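Local coordinates for CLIP-associating protein 2 (Mus musculus, PDB 3WOZ) that probably regulates microtubule dynamics as a microtubule-associated protein, this part of it folding into a HEAT-repeat TOG domain of the kind that commonly binds tubulin, at residues W84-L89 against F125-R130. Residues are numbered along the deposited sequence; the frame is centred on the assembly and turned at random.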
ATOM      1  N   TRP A  84      11.132   5.177  -0.537  1.00 44.10           N
ATOM      2  CA  TRP A  84      10.866   3.743  -0.629  1.00 42.97           C
ATOM      3  C   TRP A  84       9.373   3.442  -0.498  1.00 42.52           C
ATOM      4  O   TRP A  84       8.940   2.298  -0.688  1.00 42.60           O
ATOM      5  CB  TRP A  84      11.668   2.978   0.436  1.00 42.88           C
ATOM      6  CG  TRP A  84      11.633   1.477   0.263  1.00 42.26           C
ATOM      7  CD1 TRP A  84      12.095   0.765  -0.808  1.00 41.43           C
ATOM      8  CD2 TRP A  84      11.105   0.513   1.186  1.00 41.04           C
ATOM      9  NE1 TRP A  84      11.887  -0.580  -0.609  1.00 40.87           N
ATOM     10  CE2 TRP A  84      11.281  -0.762   0.606  1.00 40.86           C
ATOM     11  CE3 TRP A  84      10.501   0.604   2.450  1.00 40.01           C
ATOM     12  CZ2 TRP A  84      10.877  -1.941   1.245  1.00 40.31           C
ATOM     13  CZ3 TRP A  84      10.099  -0.563   3.083  1.00 40.16           C
ATOM     14  CH2 TRP A  84      10.292  -1.821   2.478  1.00 40.48           C
ATOM     15  N   LEU A  85       8.590   4.475  -0.188  1.00 41.67           N
ATOM     16  CA  LEU A  85       7.171   4.313   0.108  1.00 41.15           C
ATOM     17  C   LEU A  85       6.365   3.700  -1.043  1.00 40.81           C
ATOM     18  O   LEU A  85       5.490   2.865  -0.802  1.00 40.59           O
ATOM     19  CB  LEU A  85       6.545   5.637   0.580  1.00 41.05           C
ATOM     20  CG  LEU A  85       5.045   5.639   0.918  1.00 41.48           C
ATOM     21  CD1 LEU A  85       4.688   4.620   2.011  1.00 40.34           C
ATOM     22  CD2 LEU A  85       4.553   7.036   1.292  1.00 41.44           C
ATOM     23  N   PHE A  86       6.661   4.103  -2.279  1.00 40.29           N
ATOM     24  CA  PHE A  86       5.970   3.539  -3.439  1.00 39.99           C
ATOM     25  C   PHE A  86       6.082   2.017  -3.436  1.00 39.46           C
ATOM     26  O   PHE A  86       5.088   1.318  -3.611  1.00 39.64           O
ATOM     27  CB  PHE A  86       6.501   4.114  -4.765  1.00 40.11           C
ATOM     28  CG  PHE A  86       5.999   3.380  -5.985  1.00 40.84           C
ATOM     29  CD1 PHE A  86       6.745   2.346  -6.550  1.00 41.78           C
ATOM     30  CD2 PHE A  86       4.766   3.703  -6.551  1.00 40.93           C
ATOM     31  CE1 PHE A  86       6.277   1.654  -7.674  1.00 42.32           C
ATOM     32  CE2 PHE A  86       4.291   3.024  -7.667  1.00 41.63           C
ATOM     33  CZ  PHE A  86       5.048   1.998  -8.234  1.00 42.12           C
ATOM     34  N   VAL A  87       7.298   1.519  -3.226  1.00 38.93           N
ATOM     35  CA  VAL A  87       7.574   0.088  -3.223  1.00 38.39           C
ATOM     36  C   VAL A  87       6.890  -0.603  -2.042  1.00 38.06           C
ATOM     37  O   VAL A  87       6.212  -1.604  -2.225  1.00 37.90           O
ATOM     38  CB  VAL A  87       9.101  -0.194  -3.221  1.00 38.37           C
ATOM     39  CG1 VAL A  87       9.391  -1.644  -2.858  1.00 38.22           C
ATOM     40  CG2 VAL A  87       9.712   0.159  -4.584  1.00 38.33           C
ATOM     41  N   LEU A  88       7.055  -0.048  -0.843  1.00 37.43           N
ATOM     42  CA  LEU A  88       6.458  -0.614   0.359  1.00 36.71           C
ATOM     43  C   LEU A  88       4.949  -0.796   0.214  1.00 36.60           C
ATOM     44  O   LEU A  88       4.427  -1.893   0.415  1.00 36.04           O
ATOM     45  CB  LEU A  88       6.771   0.265   1.572  1.00 36.62           C
ATOM     46  CG  LEU A  88       6.081  -0.049   2.902  1.00 36.16           C
ATOM     47  CD1 LEU A  88       6.471  -1.438   3.409  1.00 34.25           C
ATOM     48  CD2 LEU A  88       6.411   1.034   3.935  1.00 34.42           C
ATOM     49  N   LEU A  89       4.264   0.285  -0.154  1.00 36.46           N
ATOM     50  CA  LEU A  89       2.810   0.312  -0.180  1.00 36.32           C
ATOM     51  C   LEU A  89       2.220  -0.549  -1.302  1.00 36.74           C
ATOM     52  O   LEU A  89       1.275  -1.319  -1.068  1.00 36.82           O
ATOM     53  CB  LEU A  89       2.302   1.758  -0.260  1.00 36.27           C
ATOM     54  CG  LEU A  89       0.792   2.008  -0.342  1.00 35.98           C
ATOM     55  CD1 LEU A  89       0.037   1.264   0.768  1.00 34.94           C
ATOM     56  CD2 LEU A  89       0.494   3.503  -0.306  1.00 34.32           C
ATOM     57  N   PHE A 125      -1.566   8.977  -0.894  1.00 41.57           N
ATOM     58  CA  PHE A 125      -2.687   9.095  -1.825  1.00 42.11           C
ATOM     59  C   PHE A 125      -2.226   9.160  -3.279  1.00 42.65           C
ATOM     60  O   PHE A 125      -2.846   8.554  -4.157  1.00 42.44           O
ATOM     61  CB  PHE A 125      -3.553  10.310  -1.485  1.00 41.99           C
ATOM     62  CG  PHE A 125      -4.829  10.385  -2.278  1.00 42.55           C
ATOM     63  CD1 PHE A 125      -4.944  11.264  -3.353  1.00 42.65           C
ATOM     64  CD2 PHE A 125      -5.911   9.565  -1.961  1.00 42.08           C
ATOM     65  CE1 PHE A 125      -6.124  11.337  -4.094  1.00 42.96           C
ATOM     66  CE2 PHE A 125      -7.096   9.628  -2.695  1.00 43.17           C
ATOM     67  CZ  PHE A 125      -7.202  10.514  -3.766  1.00 43.62           C
ATOM     68  N   ASN A 126      -1.136   9.886  -3.520  1.00 43.42           N
ATOM     69  CA  ASN A 126      -0.603  10.060  -4.868  1.00 44.53           C
ATOM     70  C   ASN A 126      -0.071   8.752  -5.435  1.00 45.08           C
ATOM     71  O   ASN A 126      -0.255   8.463  -6.618  1.00 45.16           O
ATOM     72  CB  ASN A 126       0.471  11.152  -4.900  1.00 44.58           C
ATOM     73  CG  ASN A 126      -0.088  12.540  -4.608  1.00 45.50           C
ATOM     74  OD1 ASN A 126       0.657  13.449  -4.240  1.00 47.83           O
ATOM     75  ND2 ASN A 126      -1.399  12.710  -4.765  1.00 45.36           N
ATOM     76  N   ILE A 127       0.572   7.960  -4.579  1.00 45.88           N
ATOM     77  CA  ILE A 127       1.010   6.615  -4.943  1.00 46.36           C
ATOM     78  C   ILE A 127      -0.192   5.744  -5.292  1.00 47.08           C
ATOM     79  O   ILE A 127      -0.145   4.967  -6.247  1.00 47.03           O
ATOM     80  CB  ILE A 127       1.839   5.968  -3.816  1.00 46.50           C
ATOM     81  CG1 ILE A 127       3.230   6.603  -3.766  1.00 46.16           C
ATOM     82  CG2 ILE A 127       1.945   4.449  -4.002  1.00 46.00           C
ATOM     83  CD1 ILE A 127       3.880   6.525  -2.424  1.00 45.57           C
ATOM     84  N   LEU A 128      -1.267   5.896  -4.527  1.00 47.76           N
ATOM     85  CA  LEU A 128      -2.469   5.103  -4.737  1.00 48.73           C
ATOM     86  C   LEU A 128      -3.185   5.452  -6.042  1.00 49.72           C
ATOM     87  O   LEU A 128      -3.768   4.580  -6.686  1.00 49.60           O
ATOM     88  CB  LEU A 128      -3.414   5.236  -3.542  1.00 48.58           C
ATOM     89  CG  LEU A 128      -2.964   4.612  -2.211  1.00 48.25           C
ATOM     90  CD1 LEU A 128      -3.970   4.919  -1.125  1.00 47.86           C
ATOM     91  CD2 LEU A 128      -2.761   3.119  -2.321  1.00 47.36           C
HETATM   92  N   MSE A 129      -3.137   6.723  -6.434  1.00 51.01           N
HETATM   93  CA  MSE A 129      -3.748   7.138  -7.695  1.00 52.53           C
HETATM   94  C   MSE A 129      -2.996   6.555  -8.894  1.00 53.11           C
HETATM   95  O   MSE A 129      -3.613   5.986  -9.791  1.00 53.25           O
HETATM   96  CB  MSE A 129      -3.877   8.661  -7.783  1.00 52.87           C
HETATM   97  CG  MSE A 129      -4.866   9.277  -6.790  1.00 53.85           C
HETATM   98 SE   MSE A 129      -6.681   8.539  -6.800  1.00 58.89          SE
HETATM   99  CE  MSE A 129      -6.512   7.213  -5.374  1.00 57.33           C
ATOM    100  N   ARG A 130      -1.670   6.673  -8.884  1.00 54.06           N
ATOM    101  CA  ARG A 130      -0.822   6.080  -9.923  1.00 55.18           C
ATOM    102  C   ARG A 130      -0.938   4.553  -9.982  1.00 55.64           C
ATOM    103  O   ARG A 130      -0.977   3.976 -11.070  1.00 55.62           O
ATOM    104  CB  ARG A 130       0.644   6.497  -9.744  1.00 55.20           C
ATOM    105  CG  ARG A 130       0.949   7.930 -10.185  1.00 56.53           C
ATOM    106  CD  ARG A 130       2.426   8.295  -9.999  1.00 58.30           C
ATOM    107  NE  ARG A 130       2.807   8.370  -8.587  1.00 58.96           N
ATOM    108  CZ  ARG A 130       2.655   9.445  -7.816  1.00 60.10           C
ATOM    109  NH1 ARG A 130       2.125  10.561  -8.307  1.00 60.24           N
ATOM    110  NH2 ARG A 130       3.029   9.404  -6.543  1.00 60.37           N
TER
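The backbone bond from L89 N to L85 O (2.9 Å) spans the helical turn from which L85, F86 and L89 receive I127 of helix 121-133. The side chains that meet across the interface are all apolar, and I127 gives it the most surface. Its chi1 of -74° sets CG1 beside its own backbone N and CG2 anti to it, which spreads the two branches along helix 85-96, CD1 toward L85 and CG2 toward L89. The longer one ends in CD1, which packs on the fork of L85, 3.6 Å from CG, and lies 3.7 Å from F86 N, close against the backbone itself. The shorter branch works further along: I127 CG2 approaches the F86 ring obliquely at CD2 (3.9 Å) and also meets L89 CD2 (4.1 Å). That leucine methyl has a second neighbour, L128 CD2 at 3.8 Å, where the two leucine side chains meet at about a right angle. F86 borders the exposed side of this otherwise buried patch. Outside the two segments, Y150 of helix 141-155 touches both L89 and L128, and F119 packs on L85. The short helical segments cross at -64° with their axes 10.1 Å apart, the closest CA pair being F86 and I127. Near the middle of the chain, this apolar packing joins helices 85-96 and 121-133 in the all-helical HEAT-repeat array of a TOG domain.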